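Local coordinates for protein sulfide-quinone reductase (Aquifex aeolicus, PDB 3HYW) that oxidises hydrogen sulfide with a quinone as electron acceptor, using one FAD per subunit and building up polysulfur on its active-site cysteines, at residues A18-R22 and L65-I71; T105-F111 and P252-E258; L136-Y140 and E170-I176. All coordinates share one frame; numbering follows the deposited sequence.

Interaction 1 (A18-R22 and L65-I71); sequences AYNLR and LLPKFNI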
loop_
_atom_site.group_PDB
_atom_site.type_symbol
_atom_site.label_atom_id
_atom_site.label_comp_id
_atom_site.label_asym_id
_atom_site.label_seq_id
_atom_site.Cartn_x
_atom_site.Cartn_y
_atom_site.Cartn_z
ATOM N N ALA A 18 -28.314 -34.273 -1.320
ATOM C CA ALA A 18 -29.295 -35.242 -0.818
ATOM C C ALA A 18 -30.509 -34.583 -0.153
ATOM O O ALA A 18 -31.644 -34.969 -0.436
ATOM C CB ALA A 18 -28.641 -36.236 0.131
ATOM N N TYR A 19 -30.270 -33.603 0.725
ATOM C CA TYR A 19 -31.368 -32.895 1.388
ATOM C C TYR A 19 -32.180 -32.064 0.394
ATOM O O TYR A 19 -33.410 -32.028 0.481
ATOM C CB TYR A 19 -30.856 -31.998 2.524
ATOM C CG TYR A 19 -30.385 -32.705 3.794
ATOM C CD1 TYR A 19 -30.109 -34.077 3.815
ATOM C CD2 TYR A 19 -30.158 -31.977 4.961
ATOM C CE1 TYR A 19 -29.655 -34.702 4.978
ATOM C CE2 TYR A 19 -29.698 -32.590 6.116
ATOM C CZ TYR A 19 -29.452 -33.945 6.122
ATOM O OH TYR A 19 -28.995 -34.542 7.275
ATOM N N ASN A 20 -31.502 -31.411 -0.551
ATOM C CA ASN A 20 -32.198 -30.604 -1.563
ATOM C C ASN A 20 -33.124 -31.485 -2.401
ATOM O O ASN A 20 -34.278 -31.137 -2.628
ATOM C CB ASN A 20 -31.224 -29.868 -2.488
ATOM C CG ASN A 20 -30.629 -28.613 -1.867
ATOM O OD1 ASN A 20 -31.301 -27.858 -1.165
ATOM N ND2 ASN A 20 -29.357 -28.376 -2.150
ATOM N N LEU A 21 -32.606 -32.633 -2.836
ATOM C CA LEU A 21 -33.392 -33.627 -3.567
ATOM C C LEU A 21 -34.579 -34.155 -2.768
ATOM O O LEU A 21 -35.686 -34.294 -3.305
ATOM C CB LEU A 21 -32.499 -34.787 -4.005
ATOM C CG LEU A 21 -31.587 -34.547 -5.212
ATOM C CD1 LEU A 21 -30.567 -35.664 -5.303
ATOM C CD2 LEU A 21 -32.398 -34.441 -6.512
ATOM N N ARG A 22 -34.347 -34.451 -1.489
ATOM C CA ARG A 22 -35.399 -34.993 -0.627
ATOM C C ARG A 22 -36.556 -34.011 -0.436
ATOM O O ARG A 22 -37.730 -34.407 -0.463
ATOM C CB ARG A 22 -34.824 -35.457 0.723
ATOM C CG ARG A 22 -35.866 -35.839 1.792
ATOM C CD ARG A 22 -36.860 -36.937 1.328
ATOM N NE ARG A 22 -36.236 -38.250 1.134
ATOM C CZ ARG A 22 -36.257 -38.957 0.005
ATOM N NH1 ARG A 22 -36.874 -38.499 -1.083
ATOM N NH2 ARG A 22 -35.659 -40.142 -0.040
ATOM N N LEU A 65 -29.228 -40.587 11.763
ATOM C CA LEU A 65 -29.844 -39.349 11.313
ATOM C C LEU A 65 -30.544 -39.466 9.955
ATOM O O LEU A 65 -31.711 -39.107 9.829
ATOM C CB LEU A 65 -28.796 -38.231 11.268
ATOM C CG LEU A 65 -29.280 -36.869 10.771
ATOM C CD1 LEU A 65 -30.204 -36.218 11.798
ATOM C CD2 LEU A 65 -28.098 -35.998 10.469
ATOM N N LEU A 66 -29.831 -39.968 8.948
ATOM C CA LEU A 66 -30.332 -39.948 7.564
ATOM C C LEU A 66 -31.648 -40.712 7.279
ATOM O O LEU A 66 -32.441 -40.239 6.468
ATOM C CB LEU A 66 -29.221 -40.303 6.561
ATOM C CG LEU A 66 -27.984 -39.393 6.614
ATOM C CD1 LEU A 66 -26.945 -39.807 5.582
ATOM C CD2 LEU A 66 -28.362 -37.927 6.431
ATOM N N PRO A 67 -31.889 -41.873 7.942
ATOM C CA PRO A 67 -33.191 -42.566 7.821
ATOM C C PRO A 67 -34.407 -41.713 8.215
ATOM O O PRO A 67 -35.487 -41.897 7.658
ATOM C CB PRO A 67 -33.048 -43.749 8.784
ATOM C CG PRO A 67 -31.586 -43.998 8.837
ATOM C CD PRO A 67 -30.962 -42.639 8.795
ATOM N N LYS A 68 -34.219 -40.784 9.152
ATOM C CA LYS A 68 -35.276 -39.848 9.557
ATOM C C LYS A 68 -35.741 -38.975 8.391
ATOM O O LYS A 68 -36.854 -38.438 8.412
ATOM C CB LYS A 68 -34.799 -38.973 10.720
ATOM C CG LYS A 68 -34.538 -39.762 11.995
ATOM C CD LYS A 68 -34.083 -38.877 13.134
ATOM C CE LYS A 68 -34.053 -39.664 14.435
ATOM N NZ LYS A 68 -33.781 -38.790 15.614
ATOM N N PHE A 69 -34.884 -38.848 7.379
ATOM C CA PHE A 69 -35.193 -38.073 6.179
ATOM C C PHE A 69 -35.383 -38.982 4.971
ATOM O O PHE A 69 -35.281 -38.542 3.822
ATOM C CB PHE A 69 -34.099 -37.016 5.939
ATOM C CG PHE A 69 -33.784 -36.197 7.160
ATOM C CD1 PHE A 69 -34.809 -35.568 7.883
ATOM C CD2 PHE A 69 -32.478 -36.069 7.610
ATOM C CE1 PHE A 69 -34.529 -34.818 9.031
ATOM C CE2 PHE A 69 -32.187 -35.316 8.752
ATOM C CZ PHE A 69 -33.215 -34.695 9.463
ATOM N N ASN A 70 -35.687 -40.252 5.247
ATOM C CA ASN A 70 -35.837 -41.295 4.220
ATOM C C ASN A 70 -34.643 -41.388 3.258
ATOM O O ASN A 70 -34.808 -41.570 2.051
ATOM C CB ASN A 70 -37.176 -41.151 3.476
ATOM C CG ASN A 70 -38.379 -41.269 4.406
ATOM O OD1 ASN A 70 -39.408 -40.620 4.198
ATOM N ND2 ASN A 70 -38.248 -42.090 5.444
ATOM N N ILE A 71 -33.440 -41.253 3.812
ATOM C CA ILE A 71 -32.203 -41.388 3.039
ATOM C C ILE A 71 -31.453 -42.614 3.549
ATOM O O ILE A 71 -31.208 -42.751 4.749
ATOM C CB ILE A 71 -31.325 -40.103 3.125
ATOM C CG1 ILE A 71 -32.032 -38.932 2.426
ATOM C CG2 ILE A 71 -29.928 -40.331 2.512
ATOM C CD1 ILE A 71 -31.495 -37.551 2.805
#
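Three torsions set Arg-22 against the loop 65-71: CG stands opposite the backbone N (chi1 171°), which sends the chain off the helix, and bends at chi2 and chi3 then fold it so that one edge of the guanidinium meets the carbonyls of Phe-69 and Asn-70. NE donates to Phe-69 O at 2.9 Å, almost exactly in the guanidinium plane. NH2 donates to Asn-70 O at 2.7 Å, and here the donor stands above the carbonyl plane, away from a lone pair. Arginine suits the place because its flat, multi-donor end can grip consecutive carbonyls where the chain turns through Asn-70, whose phi is positive. An alanine here would take away both donors, and the two carbonyls would probably lose these partners and the turn its tie to the helix.

One turn earlier, Tyr-19 reaches across with its ring. The CD2 methyl of Leu-66 sits at the ring edge, 3.5 Å from Tyr-19 OH, while CD1 of Ile-71 approaches Tyr-19 CD1 at 3.9 Å. The Phe-69 ring is inclined by 66° to that of Tyr-19, neither stacked nor edge-on. Tyrosine thus offers carbon to these apolar neighbours and carries its hydroxyl past them to a hydrogen bond with Val-393 O. Ala-18, small enough to let the helix come close, meets the same Ile-71 methyl at 4.1 Å.

Helix 12-24 begins within the glycine-rich FAD-binding turn of the Rossmann-type domain. Its Ala-18 and Arg-22 also pack on strand 29-33, while Asn-20 and Leu-21 face helix 314-332, and segment 65-71 runs into strand 71-74.

Interaction 2 (T105-F111 and P252-E258); sequences TGPKLVF and PSFQGPE. With FAD (flavin-adenine dinucleotide), chain G; SO4 (sulfate ion), chain N.
An antiparallel ladder joins strand 108-110 to strand 253-255 beside the FAD and sulfide sites. Lys-108 and Gln-255 form a hydrogen-bonded pair, with Gln-255 N to Lys-108 O at 2.8 Å and the return bond from Lys-108 N to Gln-255 O; Val-110 and Ser-253 form another, and Leu-109 faces Phe-254 between them as a non-hydrogen-bonded pair. On the Leu-109 side, CB of Pro-107 lies over the centre of the Phe-254 ring, 3.4 Å from its centroid, a CH-pi contact that proline's rigid ring makes readily. Leu-109 CD2 touches Phe-254 CE1 at 3.7 Å. Pro-252 CB rests over one face of Phe-111, offset toward the rim.

Thr-105 OG1 lies 3.3 Å from Pro-257 CG, and its CB and CG2 meet the adenine of FAD. Gly-106 has positive phi and passes so close to the FAD diphosphate that a side chain would clash with O3P.

The long chain of Lys-108 runs beside Gln-255 to a sulfate, probably from the crystallisation liquor, where NZ donates to O2 at 3.2 Å; Glu-258 N, just past the N-cap residue Pro-257, binds the same oxygen at 2.9 Å. A water links Lys-108 NZ, Gly-256 O and Glu-258 OE2, which also pairs with Lys-273. The chemistry therefore divides by face: apolar Phe-254 borders bound hydrogen sulfide, whereas Lys-108 and the helix start together probably offer this sulfate a favourable positive potential.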
loop_
_atom_site.group_PDB
_atom_site.type_symbol
_atom_site.label_atom_id
_atom_site.label_comp_id
_atom_site.label_asym_id
_atom_site.label_seq_id
_atom_site.Cartn_x
_atom_site.Cartn_y
_atom_site.Cartn_z
ATOM N N THR A 105 -17.133 -36.343 -3.211
ATOM C CA THR A 105 -16.141 -36.974 -2.344
ATOM C C THR A 105 -15.130 -36.009 -1.696
ATOM O O THR A 105 -14.287 -36.432 -0.908
ATOM C CB THR A 105 -15.355 -38.067 -3.110
ATOM O OG1 THR A 105 -14.879 -37.531 -4.344
ATOM C CG2 THR A 105 -16.237 -39.261 -3.407
ATOM N N GLY A 106 -15.209 -34.725 -2.025
ATOM C CA GLY A 106 -14.314 -33.730 -1.424
ATOM C C GLY A 106 -12.898 -33.815 -1.978
ATOM O O GLY A 106 -12.673 -34.470 -2.994
ATOM N N PRO A 107 -11.936 -33.141 -1.318
ATOM C CA PRO A 107 -10.532 -33.199 -1.762
ATOM C C PRO A 107 -9.819 -34.506 -1.421
ATOM O O PRO A 107 -9.956 -35.026 -0.307
ATOM C CB PRO A 107 -9.868 -32.046 -1.000
ATOM C CG PRO A 107 -10.725 -31.797 0.192
ATOM C CD PRO A 107 -12.125 -32.267 -0.144
ATOM N N LYS A 108 -9.059 -35.033 -2.375
ATOM C CA LYS A 108 -8.042 -36.015 -2.040
ATOM C C LYS A 108 -6.721 -35.274 -1.852
ATOM O O LYS A 108 -6.274 -34.544 -2.734
ATOM C CB LYS A 108 -7.937 -37.113 -3.095
ATOM C CG LYS A 108 -6.851 -38.132 -2.799
ATOM C CD LYS A 108 -7.279 -39.522 -3.180
ATOM C CE LYS A 108 -6.139 -40.502 -3.002
ATOM N NZ LYS A 108 -6.341 -41.721 -3.834
ATOM N N LEU A 109 -6.102 -35.467 -0.695
ATOM C CA LEU A 109 -4.973 -34.644 -0.295
ATOM C C LEU A 109 -3.674 -35.140 -0.898
ATOM O O LEU A 109 -3.387 -36.338 -0.861
ATOM C CB LEU A 109 -4.869 -34.595 1.227
ATOM C CG LEU A 109 -6.163 -34.205 1.959
ATOM C CD1 LEU A 109 -5.947 -34.233 3.455
ATOM C CD2 LEU A 109 -6.658 -32.846 1.509
ATOM N N VAL A 110 -2.903 -34.209 -1.454
ATOM C CA VAL A 110 -1.556 -34.500 -1.967
ATOM C C VAL A 110 -0.540 -33.653 -1.203
ATOM O O VAL A 110 -0.510 -32.424 -1.328
ATOM C CB VAL A 110 -1.437 -34.217 -3.481
ATOM C CG1 VAL A 110 -0.012 -34.521 -4.002
ATOM C CG2 VAL A 110 -2.477 -35.008 -4.262
ATOM N N PHE A 111 0.282 -34.325 -0.405
ATOM C CA PHE A 111 1.350 -33.674 0.350
ATOM C C PHE A 111 2.608 -33.625 -0.507
ATOM O O PHE A 111 3.557 -34.387 -0.300
ATOM C CB PHE A 111 1.579 -34.408 1.678
ATOM C CG PHE A 111 0.380 -34.375 2.587
ATOM C CD1 PHE A 111 0.171 -33.297 3.445
ATOM C CD2 PHE A 111 -0.560 -35.401 2.559
ATOM C CE1 PHE A 111 -0.946 -33.253 4.265
ATOM C CE2 PHE A 111 -1.684 -35.364 3.389
ATOM C CZ PHE A 111 -1.872 -34.293 4.239
ATOM N N PRO A 252 -2.019 -29.024 1.832
ATOM C CA PRO A 252 -1.742 -29.883 0.691
ATOM C C PRO A 252 -2.507 -29.400 -0.539
ATOM O O PRO A 252 -3.439 -28.597 -0.415
ATOM C CB PRO A 252 -2.259 -31.247 1.151
ATOM C CG PRO A 252 -3.359 -30.939 2.110
ATOM C CD PRO A 252 -3.065 -29.585 2.713
ATOM N N SER A 253 -2.090 -29.854 -1.716
ATOM C CA SER A 253 -2.861 -29.622 -2.932
ATOM C C SER A 253 -3.936 -30.709 -3.036
ATOM O O SER A 253 -3.895 -31.704 -2.304
ATOM C CB SER A 253 -1.953 -29.623 -4.158
ATOM O OG SER A 253 -1.360 -30.894 -4.346
ATOM N N PHE A 254 -4.905 -30.518 -3.925
ATOM C CA PHE A 254 -6.007 -31.470 -4.038
ATOM C C PHE A 254 -5.968 -32.211 -5.364
ATOM O O PHE A 254 -5.593 -31.640 -6.388
ATOM C CB PHE A 254 -7.366 -30.779 -3.921
ATOM C CG PHE A 254 -7.585 -30.019 -2.637
ATOM C CD1 PHE A 254 -6.920 -30.363 -1.458
ATOM C CD2 PHE A 254 -8.515 -28.987 -2.601
ATOM C CE1 PHE A 254 -7.150 -29.658 -0.275
ATOM C CE2 PHE A 254 -8.772 -28.275 -1.412
ATOM C CZ PHE A 254 -8.085 -28.605 -0.252
ATOM N N GLN A 255 -6.344 -33.484 -5.336
ATOM C CA GLN A 255 -6.650 -34.217 -6.557
ATOM C C GLN A 255 -8.003 -34.892 -6.367
ATOM O O GLN A 255 -8.595 -34.816 -5.288
ATOM C CB GLN A 255 -5.553 -35.240 -6.903
ATOM C CG GLN A 255 -5.423 -36.436 -5.941
ATOM C CD GLN A 255 -4.411 -37.488 -6.412
ATOM O OE1 GLN A 255 -4.168 -37.648 -7.609
ATOM N NE2 GLN A 255 -3.828 -38.216 -5.463
ATOM N N GLY A 256 -8.498 -35.532 -7.419
ATOM C CA GLY A 256 -9.695 -36.345 -7.313
ATOM C C GLY A 256 -9.358 -37.748 -6.837
ATOM O O GLY A 256 -8.191 -38.146 -6.825
ATOM N N PRO A 257 -10.389 -38.516 -6.454
ATOM C CA PRO A 257 -10.200 -39.840 -5.887
ATOM C C PRO A 257 -10.129 -40.923 -6.957
ATOM O O PRO A 257 -10.403 -40.667 -8.139
ATOM C CB PRO A 257 -11.457 -40.016 -5.041
ATOM C CG PRO A 257 -12.517 -39.313 -5.837
ATOM C CD PRO A 257 -11.818 -38.163 -6.546
ATOM N N GLU A 258 -9.774 -42.129 -6.531
ATOM C CA GLU A 258 -9.696 -43.272 -7.425
ATOM C C GLU A 258 -11.063 -43.725 -7.924
ATOM O O GLU A 258 -11.176 -44.240 -9.031
ATOM C CB GLU A 258 -8.947 -44.422 -6.752
ATOM C CG GLU A 258 -7.482 -44.102 -6.508
ATOM C CD GLU A 258 -6.734 -43.796 -7.797
ATOM O OE1 GLU A 258 -6.559 -44.729 -8.606
ATOM O OE2 GLU A 258 -6.321 -42.628 -7.996
HETATM P PA FAD G . -16.195 -32.688 2.225
HETATM O O1A FAD G . -17.127 -31.803 3.013
HETATM O O2A FAD G . -14.779 -32.856 2.684
HETATM O O5B FAD G . -16.911 -34.114 2.142
HETATM C C5B FAD G . -16.441 -35.197 1.356
HETATM C C4B FAD G . -17.089 -36.455 1.910
HETATM O O4B FAD G . -16.870 -37.553 1.024
HETATM C C3B FAD G . -16.467 -36.857 3.237
HETATM O O3B FAD G . -17.508 -37.297 4.117
HETATM C C2B FAD G . -15.551 -38.008 2.872
HETATM O O2B FAD G . -15.356 -38.904 3.964
HETATM C C1B FAD G . -16.321 -38.660 1.738
HETATM N N9A FAD G . -15.505 -39.491 0.811
HETATM C C8A FAD G . -14.266 -39.228 0.344
HETATM N N7A FAD G . -13.895 -40.228 -0.494
HETATM C C5A FAD G . -14.911 -41.121 -0.540
HETATM C C6A FAD G . -15.110 -42.328 -1.207
HETATM N N6A FAD G . -14.151 -42.828 -2.020
HETATM N N1A FAD G . -16.279 -43.002 -1.039
HETATM C C2A FAD G . -17.245 -42.522 -0.236
HETATM N N3A FAD G . -17.077 -41.363 0.421
HETATM C C4A FAD G . -15.925 -40.646 0.281
HETATM N N1 FAD G . -15.268 -23.063 3.067
HETATM C C2 FAD G . -15.933 -21.953 3.487
HETATM O O2 FAD G . -16.844 -21.471 2.785
HETATM N N3 FAD G . -15.637 -21.356 4.667
HETATM C C4 FAD G . -14.664 -21.860 5.453
HETATM O O4 FAD G . -14.343 -21.267 6.640
HETATM C C4X FAD G . -13.969 -22.992 5.044
HETATM N N5 FAD G . -12.990 -23.488 5.833
HETATM C C5X FAD G . -12.306 -24.592 5.459
HETATM C C6 FAD G . -11.307 -25.095 6.300
HETATM C C7 FAD G . -10.580 -26.224 5.937
HETATM C C7M FAD G . -9.502 -26.730 6.876
HETATM C C8 FAD G . -10.860 -26.850 4.720
HETATM C C8M FAD G . -10.104 -28.082 4.258
HETATM C C9 FAD G . -11.856 -26.338 3.883
HETATM C C9A FAD G . -12.604 -25.207 4.245
HETATM N N10 FAD G . -13.594 -24.711 3.444
HETATM C C10 FAD G . -14.277 -23.602 3.828
HETATM C "C1'" FAD G . -13.857 -25.327 2.122
HETATM C "C2'" FAD G . -15.068 -26.211 1.907
HETATM O "O2'" FAD G . -16.251 -25.564 2.392
HETATM C "C3'" FAD G . -14.816 -27.573 2.555
HETATM O "O3'" FAD G . -13.625 -28.161 1.979
HETATM C "C4'" FAD G . -16.002 -28.508 2.360
HETATM O "O4'" FAD G . -15.888 -29.573 3.314
HETATM C "C5'" FAD G . -16.037 -29.070 0.943
HETATM O "O5'" FAD G . -17.206 -29.863 0.764
HETATM P P FAD G . -17.191 -31.242 -0.072
HETATM O O1P FAD G . -18.573 -31.833 0.010
HETATM O O2P FAD G . -16.559 -31.026 -1.430
HETATM O O3P FAD G . -16.139 -32.184 0.707
HETATM S S SO4 N . -10.598 -43.110 -3.069
HETATM O O1 SO4 N . -10.003 -44.208 -2.326
HETATM O O2 SO4 N . -9.505 -42.348 -3.668
HETATM O O3 SO4 N . -11.497 -43.618 -4.100
HETATM O O4 SO4 N . -11.343 -42.269 -2.135
HETATM O O HOH W 1 -6.554 -40.536 -6.415
#

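Interaction 3 (L136-Y140 and E170-I176); sequences LQELY and ELKKRGI
Tyr-140 of helix 126-141 packs against the Schellman motif that ends helix 158-173, with Gly-175 as its C-prime residue. Positive phi suits glycine there, and the turn returns Ile-176 N to Leu-171 O, placing Ile-176 against the first helix. The tight part is the surround of the Tyr-140 ring. Leu-171 CD2 lies in the ring plane at its edge, 3.7 Å from Tyr-140 CD2, and Ile-176 CD1 comes to 3.8 Å from Tyr-140 CA. Glu-170 offers its aliphatic CG to Tyr-140 OH at 3.4 Å, while its OE1 bonds to Trp-52. Met-50 and Leu-167 also pack on the tyrosine, so a broad ring with apolar flanks fits well.

The solvent side belongs to Arg-174 and Gln-137, both exposed, yet Arg-174 is closely stacked. It extends from CG to NE across one face of the ring, and its guanidinium lies flat there, the planes only 9° apart, as an off-centre cation-pi stack; CD adds a CH-pi contact. Arginine suits this place since its flat cation can cover a ring while its edge still serves an anion. Only Gln-137 is loose, merely bringing OE1 to 3.6 Å from Arg-174 NH2, its amide turned 70° from the guanidinium. A salt bridge within segment 170-176 probably steadies the stack: Arg-174 NE donates to the anti lone pair of Glu-170 OE2 at 2.8 Å.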
loop_
_atom_site.group_PDB
_atom_site.type_symbol
_atom_site.label_atom_id
_atom_site.label_comp_id
_atom_site.label_asym_id
_atom_site.label_seq_id
_atom_site.Cartn_x
_atom_site.Cartn_y
_atom_site.Cartn_z
ATOM N N LEU A 136 1.071 -28.883 18.554
ATOM C CA LEU A 136 1.057 -27.502 19.044
ATOM C C LEU A 136 1.435 -27.403 20.522
ATOM O O LEU A 136 2.151 -26.479 20.926
ATOM C CB LEU A 136 -0.302 -26.843 18.798
ATOM C CG LEU A 136 -0.543 -26.251 17.406
ATOM C CD1 LEU A 136 -1.985 -25.809 17.257
ATOM C CD2 LEU A 136 0.395 -25.088 17.141
ATOM N N GLN A 137 0.952 -28.355 21.320
ATOM C CA GLN A 137 1.277 -28.418 22.748
ATOM C C GLN A 137 2.791 -28.426 22.970
ATOM O O GLN A 137 3.296 -27.773 23.887
ATOM C CB GLN A 137 0.616 -29.639 23.407
ATOM C CG GLN A 137 -0.912 -29.546 23.544
ATOM C CD GLN A 137 -1.369 -28.443 24.502
ATOM O OE1 GLN A 137 -2.119 -27.544 24.117
ATOM N NE2 GLN A 137 -0.909 -28.505 25.751
ATOM N N GLU A 138 3.498 -29.148 22.100
ATOM C CA GLU A 138 4.963 -29.237 22.102
ATOM C C GLU A 138 5.639 -27.898 21.755
ATOM O O GLU A 138 6.729 -27.599 22.246
ATOM C CB GLU A 138 5.401 -30.337 21.127
ATOM C CG GLU A 138 6.898 -30.655 21.114
ATOM C CD GLU A 138 7.303 -31.613 19.988
ATOM O OE1 GLU A 138 6.409 -32.227 19.354
ATOM O OE2 GLU A 138 8.526 -31.754 19.741
ATOM N N LEU A 139 4.995 -27.104 20.904
ATOM C CA LEU A 139 5.502 -25.779 20.553
ATOM C C LEU A 139 5.401 -24.787 21.717
ATOM O O LEU A 139 6.319 -24.000 21.946
ATOM C CB LEU A 139 4.784 -25.226 19.320
ATOM C CG LEU A 139 5.073 -23.768 18.946
ATOM C CD1 LEU A 139 6.472 -23.614 18.328
ATOM C CD2 LEU A 139 3.993 -23.233 18.024
ATOM N N TYR A 140 4.287 -24.828 22.445
ATOM C CA TYR A 140 4.082 -23.950 23.599
ATOM C C TYR A 140 5.082 -24.265 24.715
ATOM O O TYR A 140 5.572 -23.358 25.394
ATOM C CB TYR A 140 2.651 -24.060 24.144
ATOM C CG TYR A 140 1.534 -23.936 23.123
ATOM C CD1 TYR A 140 0.446 -24.811 23.153
ATOM C CD2 TYR A 140 1.554 -22.943 22.137
ATOM C CE1 TYR A 140 -0.597 -24.705 22.230
ATOM C CE2 TYR A 140 0.517 -22.832 21.200
ATOM C CZ TYR A 140 -0.550 -23.716 21.256
ATOM O OH TYR A 140 -1.579 -23.616 20.346
ATOM N N GLU A 170 -3.320 -17.240 20.070
ATOM C CA GLU A 170 -3.068 -18.196 21.150
ATOM C C GLU A 170 -1.741 -17.936 21.861
ATOM O O GLU A 170 -1.677 -17.961 23.092
ATOM C CB GLU A 170 -3.115 -19.632 20.611
ATOM C CG GLU A 170 -2.854 -20.732 21.648
ATOM C CD GLU A 170 -3.978 -20.895 22.669
ATOM O OE1 GLU A 170 -5.157 -20.618 22.339
ATOM O OE2 GLU A 170 -3.675 -21.316 23.805
ATOM N N LEU A 171 -0.689 -17.683 21.082
ATOM C CA LEU A 171 0.638 -17.416 21.634
ATOM C C LEU A 171 0.650 -16.133 22.462
ATOM O O LEU A 171 1.289 -16.073 23.512
ATOM C CB LEU A 171 1.698 -17.371 20.521
ATOM C CG LEU A 171 1.901 -18.665 19.710
ATOM C CD1 LEU A 171 2.689 -18.416 18.429
ATOM C CD2 LEU A 171 2.567 -19.753 20.549
ATOM N N LYS A 172 -0.072 -15.119 21.988
ATOM C CA LYS A 172 -0.228 -13.861 22.715
ATOM C C LYS A 172 -1.056 -14.053 23.994
ATOM O O LYS A 172 -0.818 -13.387 25.004
ATOM C CB LYS A 172 -0.863 -12.811 21.803
ATOM C CG LYS A 172 -0.514 -11.372 22.156
ATOM C CD LYS A 172 -0.892 -10.430 21.017
ATOM C CE LYS A 172 -1.006 -9.002 21.521
ATOM N NZ LYS A 172 -1.191 -8.021 20.413
ATOM N N LYS A 173 -2.018 -14.974 23.937
ATOM C CA LYS A 173 -2.813 -15.371 25.102
ATOM C C LYS A 173 -1.911 -16.026 26.158
ATOM O O LYS A 173 -2.022 -15.735 27.351
ATOM C CB LYS A 173 -3.941 -16.321 24.661
ATOM C CG LYS A 173 -4.906 -16.763 25.751
ATOM C CD LYS A 173 -6.043 -17.609 25.173
ATOM C CE LYS A 173 -6.860 -18.291 26.271
ATOM N NZ LYS A 173 -7.281 -17.348 27.357
ATOM N N ARG A 174 -1.010 -16.889 25.696
ATOM C CA ARG A 174 -0.074 -17.600 26.561
ATOM C C ARG A 174 1.132 -16.731 26.949
ATOM O O ARG A 174 1.969 -17.141 27.760
ATOM C CB ARG A 174 0.388 -18.896 25.884
ATOM C CG ARG A 174 -0.701 -19.962 25.769
ATOM C CD ARG A 174 -0.265 -21.118 24.880
ATOM N NE ARG A 174 -1.255 -22.195 24.850
ATOM C CZ ARG A 174 -1.240 -23.268 25.641
ATOM N NH1 ARG A 174 -0.277 -23.434 26.538
ATOM N NH2 ARG A 174 -2.193 -24.186 25.528
ATOM N N GLY A 175 1.209 -15.534 26.365
ATOM C CA GLY A 175 2.288 -14.583 26.638
ATOM C C GLY A 175 3.654 -15.034 26.151
ATOM O O GLY A 175 4.675 -14.647 26.714
ATOM N N ILE A 176 3.673 -15.846 25.096
ATOM C CA ILE A 176 4.923 -16.390 24.555
ATOM C C ILE A 176 5.151 -16.058 23.073
ATOM O O ILE A 176 6.012 -16.658 22.421
ATOM C CB ILE A 176 5.039 -17.928 24.788
ATOM C CG1 ILE A 176 3.861 -18.674 24.145
ATOM C CG2 ILE A 176 5.164 -18.236 26.287
ATOM C CD1 ILE A 176 4.109 -20.161 23.925
#

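In the fold
The three contacts share no helix or strand and none touches another. Interaction 2 lies nearest the middle of the chain, its centre about 11 Å from the chain centre, whereas interactions 1 and 3 sit toward the periphery, about 22 and 28 Å out. Chemistry follows place: backbone pairing knits two strands beside the cofactor, interaction 1 joins a helix to a loop by apolar packing and by side chain to carbonyl bonds, and interaction 3 relies on ring packing and a surface cation. Along the chain interaction 3 is nested within the loop closed by interaction 2, and strand 247-255 connects them, since Leu-136 and Leu-139 pack on its Phe-247.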